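Local structure of beta-xylanase (Caldicellulosiruptor kristjanssonii, 7NWN) at residues Val36-Pro48 with Ala59-Leu73. The protein probably binds plant cell-wall polysaccharide through its family 9 carbohydrate-binding module, as part of a multimodular xylanase-glucuronoyl esterase that cleaves xylan. Residues are numbered along the deposited sequence; the frame is centred on the assembly and turned at random. Where two conformers were deposited one is given.
Sequences VDDIWNNVEWNIP and AKFKLMWDDNALYVL. With CA (calcium ion), chain R; EDO (1,2-ethanediol), chain K; EDO (1,2-ethanediol), chain J.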
# COMPACT_ATOMS: atom_id res chain seq x y z
N VAL A 36 2.61 3.25 -14.96
CA VAL A 36 1.80 2.04 -14.87
C VAL A 36 2.37 1.07 -15.88
O VAL A 36 2.07 1.15 -17.08
CB VAL A 36 0.32 2.32 -15.20
CG1 VAL A 36 -0.53 1.05 -15.09
CG2 VAL A 36 -0.24 3.45 -14.33
N ASP A 37 3.18 0.14 -15.38
CA ASP A 37 3.71 -0.96 -16.18
C ASP A 37 2.54 -1.69 -16.86
O ASP A 37 1.48 -1.85 -16.24
CB ASP A 37 4.31 -2.08 -15.29
CG ASP A 37 5.41 -1.58 -14.37
OD1 ASP A 37 5.16 -0.62 -13.63
OD2 ASP A 37 6.52 -2.16 -14.39
N ASP A 38 2.79 -2.17 -18.09
CA ASP A 38 1.88 -3.05 -18.81
C ASP A 38 1.37 -4.17 -17.88
O ASP A 38 0.16 -4.44 -17.80
CB ASP A 38 2.65 -3.65 -20.03
CG ASP A 38 1.98 -4.88 -20.63
OD1 ASP A 38 0.78 -4.82 -20.86
OD2 ASP A 38 2.68 -5.94 -20.84
N ILE A 39 2.25 -4.78 -17.09
CA ILE A 39 1.82 -5.91 -16.26
C ILE A 39 0.81 -5.53 -15.17
O ILE A 39 0.07 -6.42 -14.72
CB ILE A 39 2.99 -6.67 -15.64
CG1 ILE A 39 3.82 -5.83 -14.66
CG2 ILE A 39 3.84 -7.37 -16.73
CD1 ILE A 39 4.88 -6.68 -13.92
N TRP A 40 0.77 -4.26 -14.74
CA TRP A 40 -0.22 -3.87 -13.75
C TRP A 40 -1.62 -3.97 -14.34
O TRP A 40 -2.58 -4.18 -13.60
CB TRP A 40 -0.04 -2.42 -13.23
CG TRP A 40 1.01 -2.22 -12.18
CD1 TRP A 40 2.13 -1.45 -12.34
CD2 TRP A 40 1.04 -2.73 -10.83
NE1 TRP A 40 2.86 -1.42 -11.18
CE2 TRP A 40 2.21 -2.18 -10.23
CE3 TRP A 40 0.17 -3.51 -10.05
CZ2 TRP A 40 2.53 -2.41 -8.89
CZ3 TRP A 40 0.50 -3.78 -8.74
CH2 TRP A 40 1.67 -3.25 -8.19
N ASN A 41 -1.75 -3.77 -15.66
CA ASN A 41 -3.06 -3.86 -16.32
C ASN A 41 -3.66 -5.28 -16.27
O ASN A 41 -4.86 -5.42 -16.48
CB ASN A 41 -3.07 -3.27 -17.75
CG ASN A 41 -2.58 -1.83 -17.74
OD1 ASN A 41 -2.94 -1.06 -16.86
ND2 ASN A 41 -1.75 -1.45 -18.69
N ASN A 42 -2.88 -6.29 -15.92
CA ASN A 42 -3.36 -7.67 -15.82
C ASN A 42 -3.91 -8.03 -14.43
O ASN A 42 -4.27 -9.18 -14.22
CB ASN A 42 -2.28 -8.71 -16.20
CG ASN A 42 -2.85 -9.68 -17.23
OD1 ASN A 42 -3.38 -9.21 -18.23
ND2 ASN A 42 -2.87 -10.99 -16.97
N VAL A 43 -3.89 -7.09 -13.46
CA VAL A 43 -4.44 -7.36 -12.14
C VAL A 43 -5.52 -6.31 -11.86
O VAL A 43 -5.60 -5.27 -12.53
CB VAL A 43 -3.37 -7.41 -11.04
CG1 VAL A 43 -2.16 -8.25 -11.42
CG2 VAL A 43 -2.92 -6.03 -10.65
N GLU A 44 -6.34 -6.59 -10.86
CA GLU A 44 -7.56 -5.84 -10.61
C GLU A 44 -7.30 -4.75 -9.55
O GLU A 44 -6.52 -4.95 -8.60
CB GLU A 44 -8.62 -6.87 -10.22
CG GLU A 44 -9.74 -6.36 -9.34
CD GLU A 44 -10.50 -7.44 -8.57
OE1 GLU A 44 -10.39 -7.47 -7.30
OE2 GLU A 44 -11.20 -8.25 -9.24
N TRP A 45 -8.01 -3.63 -9.72
CA TRP A 45 -8.10 -2.57 -8.71
C TRP A 45 -8.83 -3.05 -7.46
O TRP A 45 -9.83 -3.75 -7.53
CB TRP A 45 -8.80 -1.33 -9.29
CG TRP A 45 -8.05 -0.55 -10.33
CD1 TRP A 45 -8.42 -0.38 -11.63
CD2 TRP A 45 -6.86 0.27 -10.12
NE1 TRP A 45 -7.51 0.44 -12.27
CE2 TRP A 45 -6.55 0.85 -11.37
CE3 TRP A 45 -6.03 0.54 -9.03
CZ2 TRP A 45 -5.46 1.70 -11.54
CZ3 TRP A 45 -4.92 1.35 -9.20
CH2 TRP A 45 -4.66 1.93 -10.44
N ASN A 46 -8.33 -2.71 -6.29
CA ASN A 46 -9.05 -2.85 -5.03
C ASN A 46 -9.51 -1.45 -4.67
O ASN A 46 -8.75 -0.51 -4.90
CB ASN A 46 -8.11 -3.37 -3.95
CG ASN A 46 -7.48 -4.69 -4.38
OD1 ASN A 46 -8.16 -5.72 -4.45
ND2 ASN A 46 -6.21 -4.66 -4.72
N ILE A 47 -10.77 -1.32 -4.26
CA ILE A 47 -11.40 -0.02 -4.01
C ILE A 47 -11.66 0.06 -2.50
O ILE A 47 -12.54 -0.63 -1.97
CB ILE A 47 -12.75 0.12 -4.75
CG1 ILE A 47 -12.70 -0.26 -6.24
CG2 ILE A 47 -13.35 1.49 -4.47
CD1 ILE A 47 -11.96 0.69 -7.14
N PRO A 48 -10.90 0.87 -1.75
CA PRO A 48 -11.18 1.01 -0.32
C PRO A 48 -12.45 1.84 -0.20
O PRO A 48 -12.58 2.87 -0.87
CB PRO A 48 -9.91 1.70 0.19
CG PRO A 48 -9.47 2.54 -0.99
CD PRO A 48 -9.79 1.71 -2.22
N ALA A 59 -9.93 6.59 -4.06
CA ALA A 59 -8.66 5.96 -4.34
C ALA A 59 -8.89 4.52 -4.78
O ALA A 59 -9.95 3.96 -4.53
CB ALA A 59 -7.78 5.99 -3.11
N LYS A 60 -7.84 3.95 -5.38
CA LYS A 60 -7.80 2.54 -5.71
C LYS A 60 -6.36 2.09 -5.59
O LYS A 60 -5.43 2.90 -5.56
CB LYS A 60 -8.39 2.35 -7.11
CG LYS A 60 -7.90 3.35 -8.16
CD LYS A 60 -8.56 3.17 -9.53
CE LYS A 60 -8.29 4.25 -10.58
NZ LYS A 60 -9.03 3.99 -11.84
N PHE A 61 -6.16 0.77 -5.51
CA PHE A 61 -4.79 0.28 -5.47
C PHE A 61 -4.77 -1.14 -6.01
O PHE A 61 -5.80 -1.83 -5.95
CB PHE A 61 -4.20 0.40 -4.06
CG PHE A 61 -4.80 -0.57 -3.08
CD1 PHE A 61 -5.96 -0.24 -2.37
CD2 PHE A 61 -4.22 -1.82 -2.87
CE1 PHE A 61 -6.53 -1.15 -1.48
CE2 PHE A 61 -4.79 -2.74 -1.98
CZ PHE A 61 -5.94 -2.41 -1.29
N LYS A 62 -3.59 -1.53 -6.50
CA LYS A 62 -3.31 -2.88 -6.98
C LYS A 62 -2.12 -3.40 -6.20
O LYS A 62 -1.30 -2.60 -5.74
CB LYS A 62 -2.98 -2.82 -8.47
CG LYS A 62 -4.19 -2.48 -9.34
CD LYS A 62 -3.89 -2.43 -10.83
CE LYS A 62 -5.17 -2.28 -11.65
NZ LYS A 62 -4.89 -2.39 -13.08
N LEU A 63 -2.02 -4.73 -6.13
CA LEU A 63 -0.98 -5.39 -5.38
C LEU A 63 -0.34 -6.39 -6.31
O LEU A 63 -1.04 -6.93 -7.18
CB LEU A 63 -1.59 -6.13 -4.17
CG LEU A 63 -2.13 -5.26 -3.03
CD1 LEU A 63 -2.60 -6.12 -1.83
CD2 LEU A 63 -1.08 -4.25 -2.58
N MET A 64 0.94 -6.69 -6.05
CA MET A 64 1.65 -7.70 -6.82
C MET A 64 2.78 -8.18 -5.91
O MET A 64 3.19 -7.43 -5.02
CB MET A 64 2.20 -7.08 -8.11
CG MET A 64 2.60 -8.08 -9.20
SD MET A 64 2.89 -7.29 -10.82
CE MET A 64 1.27 -6.68 -11.20
N TRP A 65 3.24 -9.42 -6.07
CA TRP A 65 4.38 -9.88 -5.29
C TRP A 65 5.41 -10.59 -6.16
O TRP A 65 5.06 -11.17 -7.18
CB TRP A 65 3.93 -10.85 -4.18
CG TRP A 65 3.47 -12.20 -4.68
CD1 TRP A 65 2.27 -12.50 -5.27
CD2 TRP A 65 4.20 -13.43 -4.60
NE1 TRP A 65 2.19 -13.84 -5.55
CE2 TRP A 65 3.35 -14.44 -5.13
CE3 TRP A 65 5.47 -13.78 -4.12
CZ2 TRP A 65 3.77 -15.78 -5.21
CZ3 TRP A 65 5.86 -15.12 -4.15
CH2 TRP A 65 5.03 -16.08 -4.74
N ASP A 66 6.66 -10.54 -5.72
CA ASP A 66 7.68 -11.37 -6.30
C ASP A 66 8.46 -12.05 -5.18
O ASP A 66 8.18 -11.81 -4.01
CB ASP A 66 8.54 -10.63 -7.34
CG ASP A 66 9.49 -9.57 -6.80
OD1 ASP A 66 9.92 -9.66 -5.63
OD2 ASP A 66 9.90 -8.71 -7.60
N ASP A 67 9.52 -12.77 -5.54
CA ASP A 67 10.27 -13.54 -4.57
C ASP A 67 10.82 -12.66 -3.45
O ASP A 67 11.09 -13.22 -2.40
CB ASP A 67 11.45 -14.31 -5.20
CG ASP A 67 10.97 -15.43 -6.11
OD1 ASP A 67 9.76 -15.79 -6.07
OD2 ASP A 67 11.77 -15.86 -6.92
N ASN A 68 11.04 -11.35 -3.70
CA ASN A 68 11.76 -10.52 -2.75
C ASN A 68 10.89 -9.43 -2.08
O ASN A 68 11.38 -8.74 -1.19
CB ASN A 68 12.96 -9.83 -3.41
CG ASN A 68 13.88 -10.83 -4.09
OD1 ASN A 68 14.37 -11.72 -3.41
ND2 ASN A 68 14.11 -10.67 -5.39
N ALA A 69 9.66 -9.21 -2.56
CA ALA A 69 8.98 -7.94 -2.31
C ALA A 69 7.49 -8.04 -2.53
O ALA A 69 6.99 -8.85 -3.32
CB ALA A 69 9.53 -6.83 -3.19
N LEU A 70 6.81 -7.11 -1.84
CA LEU A 70 5.44 -6.76 -2.15
C LEU A 70 5.42 -5.39 -2.84
O LEU A 70 6.14 -4.49 -2.41
CB LEU A 70 4.61 -6.72 -0.85
CG LEU A 70 3.11 -6.41 -1.03
CD1 LEU A 70 2.34 -7.54 -1.72
CD2 LEU A 70 2.46 -6.09 0.29
N TYR A 71 4.46 -5.22 -3.77
CA TYR A 71 4.35 -4.03 -4.62
C TYR A 71 2.96 -3.45 -4.47
O TYR A 71 1.97 -4.20 -4.48
CB TYR A 71 4.59 -4.38 -6.11
CG TYR A 71 6.01 -4.83 -6.34
CD1 TYR A 71 7.04 -3.92 -6.54
CD2 TYR A 71 6.33 -6.19 -6.31
CE1 TYR A 71 8.35 -4.33 -6.71
CE2 TYR A 71 7.64 -6.62 -6.46
CZ TYR A 71 8.64 -5.69 -6.73
OH TYR A 71 9.92 -6.12 -6.86
N VAL A 72 2.89 -2.11 -4.37
CA VAL A 72 1.61 -1.42 -4.30
C VAL A 72 1.59 -0.35 -5.39
O VAL A 72 2.53 0.43 -5.46
CB VAL A 72 1.37 -0.77 -2.91
CG1 VAL A 72 -0.04 -0.18 -2.81
CG2 VAL A 72 1.63 -1.78 -1.76
N LEU A 73 0.49 -0.29 -6.15
CA LEU A 73 0.26 0.84 -7.04
C LEU A 73 -1.04 1.49 -6.57
O LEU A 73 -2.06 0.82 -6.60
CB LEU A 73 0.08 0.32 -8.48
CG LEU A 73 -0.33 1.39 -9.50
CD1 LEU A 73 0.90 2.18 -9.83
CD2 LEU A 73 -0.84 0.71 -10.77
CA CA R . 6.04 1.35 -12.81
C1 EDO K . -11.64 -5.57 -4.07
O1 EDO K . -10.54 -5.94 -3.29
C2 EDO K . -12.16 -4.25 -3.64
O2 EDO K . -12.41 -3.51 -4.78
C1 EDO J . 14.72 -12.80 -0.24
O1 EDO J . 13.61 -13.66 -0.50
C2 EDO J . 14.59 -12.08 1.04
O2 EDO J . 15.07 -12.83 2.15
O HOH W 1 -3.23 -0.61 -14.33
O HOH W 2 -4.70 -6.06 -6.95
O HOH W 3 -12.08 5.36 -2.36
O HOH W 4 6.82 1.32 -15.13
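Trp40 lies on the hairpin 59-73, with Leu73 CB over the centre of one face, 3.7 Å from the centroid of its six-membered ring. On the opposite side Met64 SD stands above the same ring at 4.8 Å from its centroid, a distant Met-aromatic contact; the bend at chi3 (-64°) brings CE to the rim, 3.5 Å from Trp40 CE3. Trp45 lies between two lysines. Lys62 CE sits 3.4 Å from the centroid of its five-membered ring, and NZ adds a cation-pi contact. In the conformer given, Lys60 meets the opposite face likewise, through CD and NZ. The extended Lys62 chain carries NZ to Trp40 O at 3.0 Å, above the carbonyl plane and on the opposite face from Val43 N; a weak bond goes to Val43 O. A water links NZ to Asn41 OD1. Asn46 joins the edge strand by a single antiparallel bridge: Asn46 N to Phe61 O is 2.7 Å and nearly straight (170°), and Phe61 N returns a bond to Asn46 O. The outer side is looser. Exposed Ile39 touches Met64 SD with CD1, while Asn41 has no direct bond to the hairpin. Trp40 NE1 is hydrogen-bonded to Glu147 OE2, which binds the same calcium ion as Asp37. This calcium-binding loop thus packs on the edge hairpin of the four-stranded antiparallel sheet in the CBM9 beta-sandwich.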